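Local structure of soluble epoxide hydrolase (Bacillus megaterium, 4INZ) at residues D177-S180 with G181-K184. The protein is a soluble epoxide hydrolase, an enzyme of the alpha/beta hydrolase fold with a helical cap over its central, mostly parallel sheet. The protein carries 1 engineered substitution. Numbering follows the deposited sequence.
Sequences DNFS and GLRK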
loop_
_atom_site.group_PDB
_atom_site.type_symbol
_atom_site.label_atom_id
_atom_site.label_comp_id
_atom_site.label_asym_id
_atom_site.label_seq_id
_atom_site.Cartn_x
_atom_site.Cartn_y
_atom_site.Cartn_z
ATOM N N ASP A 177 -11.734 23.093 1.443
ATOM C CA ASP A 177 -12.615 23.150 0.284
ATOM C C ASP A 177 -12.960 21.771 -0.259
ATOM O O ASP A 177 -12.627 21.418 -1.395
ATOM C CB ASP A 177 -12.000 24.030 -0.797
ATOM C CG ASP A 177 -11.712 25.427 -0.296
ATOM O OD1 ASP A 177 -12.677 26.204 -0.140
ATOM O OD2 ASP A 177 -10.531 25.737 -0.042
ATOM N N ASN A 178 -13.641 20.987 0.569
ATOM C CA ASN A 178 -14.100 19.676 0.144
ATOM C C ASN A 178 -12.928 18.777 -0.267
ATOM O O ASN A 178 -12.970 18.121 -1.302
ATOM C CB ASN A 178 -15.110 19.846 -0.999
ATOM C CG ASN A 178 -15.813 18.556 -1.360
ATOM O OD1 ASN A 178 -16.062 18.281 -2.538
ATOM N ND2 ASN A 178 -16.140 17.754 -0.350
ATOM N N PHE A 179 -11.884 18.763 0.560
ATOM C CA PHE A 179 -10.708 17.923 0.325
ATOM C C PHE A 179 -10.044 18.194 -1.024
ATOM O O PHE A 179 -9.675 17.266 -1.743
ATOM C CB PHE A 179 -11.068 16.444 0.469
ATOM C CG PHE A 179 -11.649 16.101 1.813
ATOM C CD1 PHE A 179 -10.821 15.780 2.882
ATOM C CD2 PHE A 179 -13.017 16.136 2.017
ATOM C CE1 PHE A 179 -11.352 15.483 4.129
ATOM C CE2 PHE A 179 -13.563 15.842 3.266
ATOM C CZ PHE A 179 -12.729 15.517 4.323
ATOM N N SER A 180 -9.874 19.473 -1.348
ATOM C CA SER A 180 -9.359 19.880 -2.647
ATOM C C SER A 180 -7.988 19.282 -2.947
ATOM O O SER A 180 -7.727 18.862 -4.072
ATOM C CB SER A 180 -9.300 21.406 -2.743
ATOM O OG SER A 180 -8.573 21.947 -1.657
ATOM N N GLY A 181 -7.116 19.237 -1.943
ATOM C CA GLY A 181 -5.781 18.700 -2.145
ATOM C C GLY A 181 -5.813 17.237 -2.549
ATOM O O GLY A 181 -5.053 16.796 -3.419
ATOM N N LEU A 182 -6.698 16.476 -1.915
ATOM C CA LEU A 182 -6.834 15.053 -2.216
ATOM C C LEU A 182 -7.543 14.837 -3.552
ATOM O O LEU A 182 -7.216 13.915 -4.300
ATOM C CB LEU A 182 -7.583 14.336 -1.089
ATOM C CG LEU A 182 -6.883 14.336 0.272
ATOM C CD1 LEU A 182 -7.819 13.843 1.374
ATOM C CD2 LEU A 182 -5.605 13.496 0.228
ATOM N N ARG A 183 -8.518 15.690 -3.847
ATOM C CA ARG A 183 -9.221 15.622 -5.128
ATOM C C ARG A 183 -8.260 15.815 -6.291
ATOM O O ARG A 183 -8.330 15.108 -7.302
ATOM C CB ARG A 183 -10.330 16.675 -5.201
ATOM C CG ARG A 183 -11.579 16.309 -4.424
ATOM C CD ARG A 183 -12.745 17.214 -4.787
ATOM N NE ARG A 183 -12.678 18.518 -4.129
ATOM C CZ ARG A 183 -12.444 19.665 -4.759
ATOM N NH1 ARG A 183 -12.408 20.802 -4.076
ATOM N NH2 ARG A 183 -12.256 19.678 -6.075
ATOM N N LYS A 184 -7.365 16.785 -6.154
ATOM C CA LYS A 184 -6.441 17.086 -7.233
ATOM C C LYS A 184 -5.445 15.950 -7.389
ATOM O O LYS A 184 -5.010 15.638 -8.494
ATOM C CB LYS A 184 -5.739 18.417 -6.973
ATOM C CG LYS A 184 -6.710 19.598 -6.947
ATOM C CD LYS A 184 -6.003 20.941 -6.806
ATOM C CE LYS A 184 -6.996 22.100 -6.894
ATOM N NZ LYS A 184 -8.054 22.038 -5.846
#
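Asp177, Asn178 and Phe179 wind through a left-handed turn (phi 51 to 60°), and from Ser180 the chain is right-handed helix, with Phe179 O accepting the backbone N-H of Arg183 and Ser180 O that of Lys184. Asp and Asn tolerate the left-handed conformation better than most residues. The change of hand brings two carbonyls of the turn to the side chain of Arg183, which is long enough to reach both. Bent at chi3 (-79°), the arginine turns back so that NH1 meets Asp177 O at 2.8 Å, nearly in line with the C=O bond, while NE meets Asn178 O at 2.9 Å from above the carbonyl plane. Both oxygens lie in the guanidinium plane; together the two bonds fix its rotation and tie the left-handed turn to the next turn of the chain. Ser180 CA sits 3.3 Å above one guanidinium face. The Asn178 side chain runs at about a right angle to that of Arg183, yet its amide plane is tilted only 24° from the guanidinium. Small enough for its buried position, Ser180 turns OG back to bond with Arg176 O, while Lys184 bends at chi4 to lay NZ 3.4 Å from Ser180 CB. Phe179 and Leu182 run alongside each other, their CD1 atoms 3.9 Å apart, as suits apolar groups facing a neighbouring helix. From the kinked helix 169-193, Asn178 and Arg183 touch Met205 of helix 198-210, and Leu182 touches Trp208. Leu182 also meets Phe47 and Pro48 after strand 40-44, one point where cap meets core.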